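Local coordinates for protein chitooligosaccharide oxidase (PDB 6Y0R) that oxidises the C1 hydroxyl of chitooligosaccharides to the lactone, passing the electrons through bicovalently bound FAD to molecular oxygen, which becomes hydrogen peroxide, at residues Y116-A121 and A138-N143; K146-H151 and V310-L315; W242-A247 and S356-V361; D253-G258 and P347-A352. All coordinates share one frame; numbering follows the deposited sequence.

Contact 1. Residues Y116-A121 and A138-N143; sequences YSVKLA and ATELWN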
loop_
_atom_site.group_PDB
_atom_site.type_symbol
_atom_site.label_atom_id
_atom_site.label_comp_id
_atom_site.label_asym_id
_atom_site.label_seq_id
_atom_site.Cartn_x
_atom_site.Cartn_y
_atom_site.Cartn_z
ATOM N N TYR A 116 18.876 2.093 -2.003
ATOM C CA TYR A 116 17.808 2.407 -2.983
ATOM C C TYR A 116 18.240 1.933 -4.372
ATOM O O TYR A 116 17.691 2.412 -5.365
ATOM C CB TYR A 116 17.421 3.885 -2.901
ATOM C CG TYR A 116 18.540 4.883 -3.054
ATOM C CD1 TYR A 116 19.046 5.190 -4.307
ATOM C CD2 TYR A 116 19.029 5.562 -1.959
ATOM C CE1 TYR A 116 20.075 6.108 -4.451
ATOM C CE2 TYR A 116 20.058 6.484 -2.083
ATOM C CZ TYR A 116 20.573 6.754 -3.331
ATOM O OH TYR A 116 21.559 7.695 -3.432
ATOM N N SER A 117 19.122 0.930 -4.440
ATOM C CA SER A 117 19.639 0.378 -5.714
ATOM C C SER A 117 18.500 -0.233 -6.526
ATOM O O SER A 117 17.694 -1.007 -5.960
ATOM C CB SER A 117 20.716 -0.657 -5.439
ATOM O OG SER A 117 21.043 -1.323 -6.631
ATOM N N VAL A 118 18.420 0.089 -7.813
ATOM C CA VAL A 118 17.545 -0.597 -8.785
ATOM C C VAL A 118 18.439 -1.139 -9.887
ATOM O O VAL A 118 19.099 -0.291 -10.570
ATOM C CB VAL A 118 16.521 0.387 -9.372
ATOM C CG1 VAL A 118 15.647 -0.313 -10.399
ATOM C CG2 VAL A 118 15.716 1.085 -8.301
ATOM N N LYS A 119 18.427 -2.444 -10.112
ATOM C CA LYS A 119 19.282 -3.095 -11.146
ATOM C C LYS A 119 18.428 -3.915 -12.093
ATOM O O LYS A 119 17.949 -5.001 -11.716
ATOM C CB LYS A 119 20.356 -3.947 -10.461
ATOM C CG LYS A 119 21.340 -3.171 -9.600
ATOM C CD LYS A 119 22.387 -4.073 -8.962
ATOM C CE LYS A 119 23.299 -3.333 -8.003
ATOM N NZ LYS A 119 24.117 -4.292 -7.208
ATOM N N LEU A 120 18.364 -3.559 -13.261
ATOM C CA LEU A 120 17.618 -4.295 -14.293
ATOM C C LEU A 120 18.608 -5.121 -15.098
ATOM O O LEU A 120 19.581 -4.525 -15.619
ATOM C CB LEU A 120 16.929 -3.281 -15.201
ATOM C CG LEU A 120 16.136 -3.754 -16.406
ATOM C CD1 LEU A 120 14.955 -4.599 -15.994
ATOM C CD2 LEU A 120 15.741 -2.699 -17.434
ATOM N N ALA A 121 18.199 -6.303 -15.319
ATOM C CA ALA A 121 19.020 -7.297 -16.059
ATOM C C ALA A 121 18.496 -7.429 -17.488
ATOM O O ALA A 121 17.346 -7.019 -17.779
ATOM C CB ALA A 121 19.006 -8.611 -15.315
ATOM N N ALA A 138 10.465 3.641 -10.703
ATOM C CA ALA A 138 9.871 3.856 -12.037
ATOM C C ALA A 138 10.901 4.570 -12.935
ATOM O O ALA A 138 11.092 4.142 -14.098
ATOM C CB ALA A 138 8.608 4.653 -11.963
ATOM N N THR A 139 11.592 5.569 -12.385
ATOM C CA THR A 139 12.577 6.358 -13.174
ATOM C C THR A 139 13.693 5.426 -13.656
ATOM O O THR A 139 14.084 5.447 -14.858
ATOM C CB THR A 139 13.116 7.529 -12.348
ATOM O OG1 THR A 139 11.999 8.376 -12.069
ATOM C CG2 THR A 139 14.168 8.326 -13.088
ATOM N N GLU A 140 14.244 4.617 -12.755
ATOM C CA GLU A 140 15.387 3.724 -13.077
ATOM C C GLU A 140 14.970 2.634 -14.044
ATOM O O GLU A 140 15.707 2.361 -14.980
ATOM C CB GLU A 140 16.005 3.101 -11.822
ATOM C CG GLU A 140 16.818 4.097 -11.023
ATOM C CD GLU A 140 18.122 4.533 -11.683
ATOM O OE1 GLU A 140 18.568 3.840 -12.595
ATOM O OE2 GLU A 140 18.688 5.569 -11.258
ATOM N N LEU A 141 13.819 1.992 -13.866
ATOM C CA LEU A 141 13.438 0.916 -14.792
ATOM C C LEU A 141 13.158 1.511 -16.171
ATOM O O LEU A 141 13.440 0.854 -17.172
ATOM C CB LEU A 141 12.234 0.149 -14.243
ATOM C CG LEU A 141 12.505 -0.634 -12.967
ATOM C CD1 LEU A 141 11.222 -1.365 -12.564
ATOM C CD2 LEU A 141 13.660 -1.635 -13.119
ATOM N N TRP A 142 12.531 2.672 -16.206
ATOM C CA TRP A 142 12.222 3.369 -17.478
ATOM C C TRP A 142 13.543 3.702 -18.185
ATOM O O TRP A 142 13.686 3.359 -19.373
ATOM C CB TRP A 142 11.409 4.620 -17.195
ATOM C CG TRP A 142 11.159 5.466 -18.405
ATOM C CD1 TRP A 142 11.745 6.666 -18.649
ATOM C CD2 TRP A 142 10.202 5.250 -19.454
ATOM N NE1 TRP A 142 11.241 7.203 -19.795
ATOM C CE2 TRP A 142 10.279 6.370 -20.300
ATOM C CE3 TRP A 142 9.300 4.238 -19.772
ATOM C CZ2 TRP A 142 9.528 6.453 -21.468
ATOM C CZ3 TRP A 142 8.537 4.334 -20.912
ATOM C CH2 TRP A 142 8.627 5.448 -21.742
ATOM N N ASN A 143 14.462 4.313 -17.477
ATOM C CA ASN A 143 15.709 4.815 -18.127
ATOM C C ASN A 143 16.618 3.627 -18.470
ATOM O O ASN A 143 17.220 3.612 -19.562
ATOM C CB ASN A 143 16.422 5.807 -17.228
ATOM C CG ASN A 143 15.706 7.129 -17.064
ATOM O OD1 ASN A 143 14.875 7.502 -17.885
ATOM N ND2 ASN A 143 16.108 7.901 -16.076
#

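Contact 2. Residues K146-H151 and V310-L315; sequences KRALAH and VDWMGL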
loop_
_atom_site.group_PDB
_atom_site.type_symbol
_atom_site.label_atom_id
_atom_site.label_comp_id
_atom_site.label_asym_id
_atom_site.label_seq_id
_atom_site.Cartn_x
_atom_site.Cartn_y
_atom_site.Cartn_z
ATOM N N LYS A 146 13.300 0.797 -20.431
ATOM C CA LYS A 146 11.883 1.013 -20.784
ATOM C C LYS A 146 11.044 -0.159 -20.229
ATOM O O LYS A 146 10.257 -0.796 -20.956
ATOM C CB LYS A 146 11.781 1.153 -22.296
ATOM C CG LYS A 146 10.529 1.837 -22.748
ATOM C CD LYS A 146 10.463 2.054 -24.250
ATOM C CE LYS A 146 9.277 2.906 -24.626
ATOM N NZ LYS A 146 9.056 2.887 -26.098
ATOM N N ARG A 147 11.309 -0.463 -18.962
ATOM C CA ARG A 147 10.609 -1.518 -18.215
ATOM C C ARG A 147 9.824 -0.844 -17.076
ATOM O O ARG A 147 10.035 0.341 -16.787
ATOM C CB ARG A 147 11.578 -2.578 -17.693
ATOM C CG ARG A 147 12.479 -3.184 -18.775
ATOM C CD ARG A 147 11.673 -3.900 -19.806
ATOM N NE ARG A 147 11.020 -5.117 -19.340
ATOM C CZ ARG A 147 10.442 -5.988 -20.139
ATOM N NH1 ARG A 147 10.426 -5.780 -21.453
ATOM N NH2 ARG A 147 9.881 -7.072 -19.647
ATOM N N ALA A 148 8.938 -1.614 -16.459
ATOM C CA ALA A 148 8.023 -1.097 -15.419
ATOM C C ALA A 148 7.602 -2.240 -14.498
ATOM O O ALA A 148 7.725 -3.411 -14.873
ATOM C CB ALA A 148 6.825 -0.443 -16.071
ATOM N N LEU A 149 7.158 -1.826 -13.314
ATOM C CA LEU A 149 6.423 -2.680 -12.350
ATOM C C LEU A 149 5.061 -2.075 -12.084
ATOM O O LEU A 149 4.804 -0.894 -12.419
ATOM C CB LEU A 149 7.219 -2.787 -11.055
ATOM C CG LEU A 149 8.542 -3.532 -11.182
ATOM C CD1 LEU A 149 9.249 -3.467 -9.845
ATOM C CD2 LEU A 149 8.321 -4.961 -11.649
ATOM N N ALA A 150 4.180 -2.927 -11.553
ATOM C CA ALA A 150 2.803 -2.521 -11.237
ATOM C C ALA A 150 2.805 -2.010 -9.806
ATOM O O ALA A 150 2.771 -2.775 -8.923
ATOM C CB ALA A 150 1.850 -3.665 -11.419
ATOM N N HIS A 151 2.905 -0.718 -9.625
ATOM C CA HIS A 151 2.955 -0.086 -8.293
ATOM C C HIS A 151 2.011 1.101 -8.305
ATOM O O HIS A 151 1.381 1.401 -9.359
ATOM C CB HIS A 151 4.372 0.306 -7.917
ATOM C CG HIS A 151 5.021 1.191 -8.937
ATOM N ND1 HIS A 151 4.614 2.500 -9.165
ATOM C CD2 HIS A 151 6.001 0.918 -9.819
ATOM C CE1 HIS A 151 5.380 3.011 -10.117
ATOM N NE2 HIS A 151 6.229 2.072 -10.557
ATOM N N VAL A 310 -0.155 9.388 -22.968
ATOM C CA VAL A 310 1.257 9.654 -22.603
ATOM C C VAL A 310 2.006 8.323 -22.650
ATOM O O VAL A 310 1.423 7.307 -23.055
ATOM C CB VAL A 310 1.321 10.329 -21.225
ATOM C CG1 VAL A 310 0.718 11.716 -21.260
ATOM C CG2 VAL A 310 0.637 9.504 -20.155
ATOM N N ASP A 311 3.280 8.324 -22.303
ATOM C CA ASP A 311 4.051 7.086 -22.089
ATOM C C ASP A 311 4.075 6.814 -20.594
ATOM O O ASP A 311 3.563 7.617 -19.788
ATOM C CB ASP A 311 5.429 7.154 -22.765
ATOM C CG ASP A 311 6.360 8.191 -22.184
ATOM O OD1 ASP A 311 6.288 8.465 -20.951
ATOM O OD2 ASP A 311 7.173 8.713 -22.980
ATOM N N TRP A 312 4.595 5.668 -20.233
ATOM C CA TRP A 312 4.593 5.216 -18.830
ATOM C C TRP A 312 5.182 6.276 -17.896
ATOM O O TRP A 312 4.620 6.592 -16.833
ATOM C CB TRP A 312 5.356 3.894 -18.757
ATOM C CG TRP A 312 5.480 3.403 -17.360
ATOM C CD1 TRP A 312 6.580 3.365 -16.562
ATOM C CD2 TRP A 312 4.385 2.947 -16.557
ATOM N NE1 TRP A 312 6.252 2.894 -15.323
ATOM C CE2 TRP A 312 4.919 2.600 -15.299
ATOM C CE3 TRP A 312 3.012 2.816 -16.795
ATOM C CZ2 TRP A 312 4.133 2.084 -14.274
ATOM C CZ3 TRP A 312 2.247 2.276 -15.794
ATOM C CH2 TRP A 312 2.795 1.926 -14.559
ATOM N N MET A 313 6.356 6.837 -18.215
ATOM C CA MET A 313 6.995 7.798 -17.304
ATOM C C MET A 313 6.139 9.070 -17.231
ATOM O O MET A 313 6.059 9.663 -16.154
ATOM C CB MET A 313 8.423 8.090 -17.770
ATOM C CG MET A 313 9.255 8.742 -16.757
ATOM S SD MET A 313 9.641 7.640 -15.358
ATOM C CE MET A 313 9.027 8.716 -14.066
ATOM N N GLY A 314 5.483 9.459 -18.323
ATOM C CA GLY A 314 4.488 10.556 -18.368
ATOM C C GLY A 314 3.286 10.298 -17.452
ATOM O O GLY A 314 2.823 11.236 -16.772
ATOM N N LEU A 315 2.837 9.057 -17.415
ATOM C CA LEU A 315 1.705 8.632 -16.561
ATOM C C LEU A 315 2.167 8.730 -15.106
ATOM O O LEU A 315 1.416 9.297 -14.285
ATOM C CB LEU A 315 1.309 7.221 -17.009
ATOM C CG LEU A 315 0.001 6.624 -16.493
ATOM C CD1 LEU A 315 0.094 6.300 -15.044
ATOM C CD2 LEU A 315 -1.207 7.431 -16.854
HETATM O O HOH W 1 9.176 2.221 -14.866
HETATM O O HOH W 2 7.627 1.076 -12.811
#

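Contact 3. Residues W242-A247 and S356-V361; sequences WDQNTA and SFVNFV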
loop_
_atom_site.group_PDB
_atom_site.type_symbol
_atom_site.label_atom_id
_atom_site.label_comp_id
_atom_site.label_asym_id
_atom_site.label_seq_id
_atom_site.Cartn_x
_atom_site.Cartn_y
_atom_site.Cartn_z
ATOM N N TRP A 242 -23.747 14.338 -9.542
ATOM C CA TRP A 242 -24.651 13.382 -8.888
ATOM C C TRP A 242 -25.204 13.971 -7.603
ATOM O O TRP A 242 -24.545 14.819 -6.984
ATOM C CB TRP A 242 -23.920 12.057 -8.640
ATOM C CG TRP A 242 -23.682 11.257 -9.885
ATOM C CD1 TRP A 242 -24.162 11.475 -11.146
ATOM C CD2 TRP A 242 -22.949 10.024 -9.946
ATOM N NE1 TRP A 242 -23.710 10.506 -12.013
ATOM C CE2 TRP A 242 -22.985 9.578 -11.294
ATOM C CE3 TRP A 242 -22.270 9.253 -9.001
ATOM C CZ2 TRP A 242 -22.343 8.412 -11.703
ATOM C CZ3 TRP A 242 -21.641 8.094 -9.414
ATOM C CH2 TRP A 242 -21.697 7.668 -10.738
ATOM N N ASP A 243 -26.352 13.467 -7.209
ATOM C CA ASP A 243 -26.955 13.743 -5.893
ATOM C C ASP A 243 -27.524 12.435 -5.360
ATOM O O ASP A 243 -27.296 11.333 -5.935
ATOM C CB ASP A 243 -27.985 14.870 -5.989
ATOM C CG ASP A 243 -29.129 14.612 -6.947
ATOM O OD1 ASP A 243 -29.334 13.447 -7.332
ATOM O OD2 ASP A 243 -29.819 15.599 -7.311
ATOM N N GLN A 244 -28.309 12.526 -4.294
ATOM C CA GLN A 244 -28.836 11.329 -3.613
ATOM C C GLN A 244 -29.716 10.525 -4.583
ATOM O O GLN A 244 -29.724 9.294 -4.471
ATOM C CB GLN A 244 -29.452 11.824 -2.296
ATOM C CG GLN A 244 -29.880 10.720 -1.356
ATOM C CD GLN A 244 -30.101 11.250 0.041
ATOM O OE1 GLN A 244 -30.212 12.451 0.267
ATOM N NE2 GLN A 244 -30.138 10.339 0.996
ATOM N N ASN A 245 -30.362 11.147 -5.582
ATOM C CA ASN A 245 -31.241 10.418 -6.537
ATOM C C ASN A 245 -30.461 9.671 -7.626
ATOM O O ASN A 245 -31.019 8.703 -8.163
ATOM C CB ASN A 245 -32.221 11.340 -7.264
ATOM C CG ASN A 245 -33.244 11.940 -6.328
ATOM O OD1 ASN A 245 -33.896 11.229 -5.571
ATOM N ND2 ASN A 245 -33.370 13.253 -6.355
ATOM N N THR A 246 -29.282 10.147 -8.041
ATOM C CA THR A 246 -28.569 9.634 -9.218
ATOM C C THR A 246 -27.341 8.841 -8.781
ATOM O O THR A 246 -26.958 7.963 -9.539
ATOM C CB THR A 246 -28.180 10.755 -10.170
ATOM O OG1 THR A 246 -27.520 11.813 -9.477
ATOM C CG2 THR A 246 -29.413 11.345 -10.840
ATOM N N ALA A 247 -26.779 9.138 -7.607
ATOM C CA ALA A 247 -25.492 8.492 -7.216
ATOM C C ALA A 247 -25.649 6.988 -7.000
ATOM O O ALA A 247 -24.761 6.236 -7.389
ATOM C CB ALA A 247 -24.862 9.136 -6.008
ATOM N N SER A 356 -27.620 2.957 0.880
ATOM C CA SER A 356 -27.239 3.194 2.299
ATOM C C SER A 356 -26.010 4.082 2.350
ATOM O O SER A 356 -25.952 5.041 3.107
ATOM C CB SER A 356 -26.965 1.924 3.047
ATOM O OG SER A 356 -28.107 1.095 2.992
ATOM N N PHE A 357 -25.001 3.725 1.547
ATOM C CA PHE A 357 -23.745 4.485 1.433
ATOM C C PHE A 357 -24.019 5.930 1.021
ATOM O O PHE A 357 -23.546 6.878 1.650
ATOM C CB PHE A 357 -22.838 3.732 0.460
ATOM C CG PHE A 357 -21.570 4.440 0.114
ATOM C CD1 PHE A 357 -20.636 4.735 1.077
ATOM C CD2 PHE A 357 -21.269 4.734 -1.205
ATOM C CE1 PHE A 357 -19.457 5.385 0.745
ATOM C CE2 PHE A 357 -20.089 5.375 -1.536
ATOM C CZ PHE A 357 -19.190 5.709 -0.553
ATOM N N VAL A 358 -24.737 6.126 -0.088
ATOM C CA VAL A 358 -25.031 7.478 -0.633
ATOM C C VAL A 358 -25.859 8.271 0.411
ATOM O O VAL A 358 -25.607 9.459 0.571
ATOM C CB VAL A 358 -25.758 7.351 -1.980
ATOM C CG1 VAL A 358 -26.351 8.679 -2.381
ATOM C CG2 VAL A 358 -24.850 6.792 -3.078
ATOM N N ASN A 359 -26.809 7.616 1.086
ATOM C CA ASN A 359 -27.603 8.247 2.189
ATOM C C ASN A 359 -26.662 8.810 3.266
ATOM O O ASN A 359 -26.828 9.986 3.661
ATOM C CB ASN A 359 -28.644 7.255 2.717
ATOM C CG ASN A 359 -29.781 7.036 1.732
ATOM O OD1 ASN A 359 -29.836 7.670 0.663
ATOM N ND2 ASN A 359 -30.704 6.155 2.086
ATOM N N PHE A 360 -25.645 8.054 3.694
ATOM C CA PHE A 360 -24.656 8.510 4.695
ATOM C C PHE A 360 -23.863 9.677 4.107
ATOM O O PHE A 360 -23.683 10.724 4.752
ATOM C CB PHE A 360 -23.740 7.369 5.143
ATOM C CG PHE A 360 -22.802 7.774 6.248
ATOM C CD1 PHE A 360 -21.657 8.517 5.976
ATOM C CD2 PHE A 360 -23.109 7.490 7.572
ATOM C CE1 PHE A 360 -20.814 8.928 6.998
ATOM C CE2 PHE A 360 -22.253 7.884 8.586
ATOM C CZ PHE A 360 -21.134 8.623 8.300
ATOM N N VAL A 361 -23.388 9.525 2.866
ATOM C CA VAL A 361 -22.560 10.576 2.225
ATOM C C VAL A 361 -23.381 11.871 2.089
ATOM O O VAL A 361 -22.806 12.943 2.300
ATOM C CB VAL A 361 -22.061 10.098 0.853
ATOM C CG1 VAL A 361 -21.522 11.239 0.015
ATOM C CG2 VAL A 361 -21.018 9.009 1.039
#

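Contact 4. Residues D253-G258 and P347-A352; sequences DFQEFG and PALTLA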
loop_
_atom_site.group_PDB
_atom_site.type_symbol
_atom_site.label_atom_id
_atom_site.label_comp_id
_atom_site.label_asym_id
_atom_site.label_seq_id
_atom_site.Cartn_x
_atom_site.Cartn_y
_atom_site.Cartn_z
ATOM N N ASP A 253 -23.802 1.116 -11.524
ATOM C CA ASP A 253 -23.471 0.967 -12.958
ATOM C C ASP A 253 -21.960 0.973 -13.142
ATOM O O ASP A 253 -21.442 0.177 -13.931
ATOM C CB ASP A 253 -24.078 2.069 -13.797
ATOM C CG ASP A 253 -25.587 1.954 -13.947
ATOM O OD1 ASP A 253 -26.136 0.832 -13.704
ATOM O OD2 ASP A 253 -26.187 2.995 -14.283
ATOM N N PHE A 254 -21.260 1.790 -12.360
ATOM C CA PHE A 254 -19.781 1.795 -12.359
ATOM C C PHE A 254 -19.270 0.404 -11.990
ATOM O O PHE A 254 -18.409 -0.183 -12.657
ATOM C CB PHE A 254 -19.299 2.862 -11.371
ATOM C CG PHE A 254 -17.804 3.053 -11.260
ATOM C CD1 PHE A 254 -17.077 3.663 -12.260
ATOM C CD2 PHE A 254 -17.141 2.632 -10.129
ATOM C CE1 PHE A 254 -15.708 3.844 -12.126
ATOM C CE2 PHE A 254 -15.769 2.822 -9.988
ATOM C CZ PHE A 254 -15.048 3.410 -11.002
ATOM N N GLN A 255 -19.734 -0.120 -10.852
ATOM C CA GLN A 255 -19.344 -1.467 -10.403
ATOM C C GLN A 255 -19.631 -2.528 -11.488
ATOM O O GLN A 255 -18.767 -3.378 -11.737
ATOM C CB GLN A 255 -20.092 -1.776 -9.118
ATOM C CG GLN A 255 -20.037 -3.243 -8.760
ATOM C CD GLN A 255 -20.921 -3.583 -7.589
ATOM O OE1 GLN A 255 -22.102 -3.949 -7.738
ATOM N NE2 GLN A 255 -20.391 -3.386 -6.414
ATOM N N GLU A 256 -20.843 -2.545 -12.036
ATOM C CA GLU A 256 -21.249 -3.592 -13.020
ATOM C C GLU A 256 -20.384 -3.488 -14.268
ATOM O O GLU A 256 -20.040 -4.549 -14.840
ATOM C CB GLU A 256 -22.726 -3.450 -13.370
ATOM C CG GLU A 256 -23.623 -3.771 -12.187
ATOM C CD GLU A 256 -23.348 -5.119 -11.552
ATOM O OE1 GLU A 256 -22.873 -5.161 -10.409
ATOM O OE2 GLU A 256 -23.594 -6.136 -12.207
ATOM N N PHE A 257 -20.070 -2.269 -14.732
ATOM C CA PHE A 257 -19.148 -2.072 -15.872
ATOM C C PHE A 257 -17.798 -2.689 -15.525
ATOM O O PHE A 257 -17.179 -3.380 -16.319
ATOM C CB PHE A 257 -19.034 -0.596 -16.244
ATOM C CG PHE A 257 -18.083 -0.315 -17.371
ATOM C CD1 PHE A 257 -18.514 -0.380 -18.695
ATOM C CD2 PHE A 257 -16.783 0.039 -17.121
ATOM C CE1 PHE A 257 -17.631 -0.126 -19.730
ATOM C CE2 PHE A 257 -15.904 0.313 -18.156
ATOM C CZ PHE A 257 -16.329 0.252 -19.465
ATOM N N GLY A 258 -17.323 -2.444 -14.306
ATOM C CA GLY A 258 -16.020 -2.937 -13.848
ATOM C C GLY A 258 -15.932 -4.444 -13.903
ATOM O O GLY A 258 -14.837 -4.951 -14.238
ATOM N N PRO A 347 -16.899 -7.437 -1.510
ATOM C CA PRO A 347 -17.476 -8.082 -2.689
ATOM C C PRO A 347 -18.374 -7.078 -3.422
ATOM O O PRO A 347 -18.674 -5.999 -2.912
ATOM C CB PRO A 347 -18.285 -9.224 -2.066
ATOM C CG PRO A 347 -18.713 -8.667 -0.747
ATOM C CD PRO A 347 -17.512 -7.880 -0.249
ATOM N N ALA A 348 -18.877 -7.466 -4.590
ATOM C CA ALA A 348 -19.888 -6.649 -5.292
ATOM C C ALA A 348 -21.019 -6.301 -4.337
ATOM O O ALA A 348 -21.513 -7.207 -3.595
ATOM C CB ALA A 348 -20.427 -7.379 -6.489
ATOM N N LEU A 349 -21.519 -5.097 -4.432
ATOM C CA LEU A 349 -22.590 -4.562 -3.569
ATOM C C LEU A 349 -23.909 -4.525 -4.333
ATOM O O LEU A 349 -23.904 -4.412 -5.560
ATOM C CB LEU A 349 -22.187 -3.166 -3.119
ATOM C CG LEU A 349 -20.837 -3.086 -2.393
ATOM C CD1 LEU A 349 -20.522 -1.663 -2.041
ATOM C CD2 LEU A 349 -20.829 -3.947 -1.157
ATOM N N THR A 350 -25.000 -4.552 -3.601
ATOM C CA THR A 350 -26.325 -4.404 -4.209
ATOM C C THR A 350 -26.617 -2.916 -4.371
ATOM O O THR A 350 -26.056 -2.076 -3.632
ATOM C CB THR A 350 -27.387 -5.076 -3.326
ATOM O OG1 THR A 350 -27.399 -4.374 -2.097
ATOM C CG2 THR A 350 -27.057 -6.537 -3.129
ATOM N N LEU A 351 -27.520 -2.679 -5.094
ATOM C CA LEU A 351 -27.980 -1.279 -5.260
ATOM C C LEU A 351 -28.549 -0.792 -3.924
ATOM O O LEU A 351 -28.278 0.324 -3.536
ATOM C CB LEU A 351 -29.052 -1.221 -6.354
ATOM C CG LEU A 351 -29.723 0.126 -6.648
ATOM C CD1 LEU A 351 -28.683 1.133 -7.160
ATOM C CD2 LEU A 351 -30.904 0.047 -7.598
ATOM N N ALA A 352 -29.199 -1.507 -3.160
ATOM C CA ALA A 352 -29.670 -1.108 -1.812
ATOM C C ALA A 352 -28.476 -0.732 -0.925
ATOM O O ALA A 352 -28.552 0.244 -0.179
ATOM C CB ALA A 352 -30.483 -2.241 -1.228
#

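Contact 1. Residues Y116-A121 and A138-N143
V118 and L120 of the short strand 118-120 lie against E140 and L141 of helix 134-145. Over these segments the strand and helix run nearly alongside, with axes 8.4 Å apart and 24° between their directions.

The apolar contacts come first. V118 CG1 stands anti to its backbone N (chi1 178°), which aims this methyl at the helix, and it meets the L141 CD2 methyl at 3.6 Å with the two side chains at about a right angle. The same V118 CG1 lies 3.7 Å from E140 CB, and V118 CB is also 3.7 Å from E140 CB, so the valine rests on the root of the glutamate and on the end of the leucine. Two residues further along the strand, L120 adds a looser touch, L120 CB to L141 CD2 at 4.2 Å. Behind these groups, I128 and A126 of strand 125-128 continue the layer under V118 and L141.

No hydrogen bond joins the two segments directly. The polar link is made one helical turn beyond E140, by Q144, whose amide accepts from L120 N and donates to V118 O, on the strand edge turned away from K127. E140 bends at chi2 (-70°), and its OE1 also receives a bond from Q144 NE2, which helps to hold that amide in place.

The division of labour is plain: aliphatic carbons fill the interface between helix and sheet in the FAD-binding domain, while a single glutamine amide takes up V118 O and L120 N, much as a neighbouring strand would.

Contact 2. Residues K146-H151 and V310-L315
W312 holds CG anti to its backbone N (chi1 176°), which carries the indole across to A148 and L149. H151, with chi1 at 55°, brings its imidazole round to the same place.

The methyl of A148 sits over one face of the indole: A148 CB is 3.7 Å from the centroid of the W312 five-membered ring and 22° off its normal, a CH-pi contact displaced toward the rim. L149 O approaches W312 CZ2 obliquely at 3.6 Å, and H151 NE2 lies near the indole plane, at the ring's edge.

Two waters serve the polar atoms. One donates to R147 O (2.8 Å from the water oxygen) and accepts a weak bond from W312 NE1; the other accepts from L149 N, lies 2.8 Å from H151 NE2, and takes a second weak bond from W312 NE1. The indole N-H is thus shared between two waters, weakly with each. D311 caps the start of the helix, its OD1 accepting from G314 N at 2.9 Å nearly straight.

The H151 side chain lies about 7 Å from the bound FAD. Around the contact, A148 pairs through its backbone with F227 of strand 218-228, W142 of helix 134-145 packs on W312 and M313, and V310 pairs with I233 of strand 233-239, so helix 312-320 spans the seam between the FAD-binding domain and the seven-stranded sheet.

Contact 3. Residues W242-A247 and S356-V361
Q244 reaches across to N359 and makes the one hydrogen bond between these segments: Q244 NE2 donates to N359 OD1 at 2.7 Å, almost straight at 170°. The partner lies in the plane of the Q244 amide, yet the donor stands above the N359 carbonyl plane, with the two amides 66° apart. Q244 gets there by an extended chain, CG anti to the backbone N (chi1 -172°). Beneath this polar pair V358 spreads its methyls over the turn, CG1 3.8 Å from Q244 CA and CG2 3.8 Å from A247 CB.

The loop that carries Q244 joins strand 233-239 to helix 247-260, while V358 and N359 belong to helix 351-367; both helices pack on the seven-stranded antiparallel sheet, which in relatives of this family belongs to the substrate-binding domain, as it probably does here.

The turn itself is tied by D243 and T246. D243 N donates to T246 OG1 at 3.0 Å, D243 OD1 accepts weakly from the N245 and T246 amides, and D243 O takes both T246 N and A247 N. Further out, Y276 of strand 275-283 touches A247 and V358, and L251 of helix 247-260 also packs on V358.

Contact 4. Residues D253-G258 and P347-A352
Q255 and A348 bring the two backbones to 7.3 Å (CA to CA), where helix 247-260 passes the extended lead-in 347-350, A348 and L349 with psi of 141° and 156°, that runs into helix 351-367.

The helix contributes essentially one side chain. Q255 stretches toward the lead-in with CG anti to its backbone N (chi1 166°) and the chain extended beyond, which sets its terminal amide against the peptide groups around L349. Q255 CD lies 3.6 Å from L349 N and 3.7 Å from L349 O, so the amide end lies close to both the N-H and the C=O of one residue. The amide as modelled is probably turned over. Which of its ends meets which backbone atom therefore stays open, and in the reversed orientation these two pairs may be hydrogen bonds. The methyl of A348 adds a van der Waals contact, its CB 4.0 Å from Q255 CD. L349 stands beside the amide, and its side chain packs on L403, F405 and L436.

Just after this point T350 takes the N-cap position, its hydroxyl capping a backbone N slightly further on while T350 N donates to E353 OE1. T350 thus fixes the start of helix 351-367.

Beneath lies the seven-stranded sheet, whose strand 403-411 supplies L403, in touch with Q255 as well as L349, and F405. Beside Q255, E256 forms a salt bridge with K259. F257 packs on helix 286-300, and L351 returns to P248, Q249 and Y252, joining the start of one helix to the other.

In the fold
The four contacts fall into two groups. Contacts 1 and 2, centres about 12 Å apart, touch through L141 O and R147 N, a probable hydrogen bond; helix 134-145 runs directly into strand 147-148, and both reach the same antiparallel sheet. Contacts 3 and 4, with centres about 14 Å apart, share helix 351-367, contact 3 using the loop that leads into helix 247-260 and contact 4 that helix itself. Contact 1 closes first along the chain; contact 2 then crosses contacts 3 and 4, and contact 4 lies within the span of contact 3. Contacts 3 and 4 tie helices to the seven-stranded sheet of the second domain, which contact 2 joins to the FAD-binding part near the cofactor.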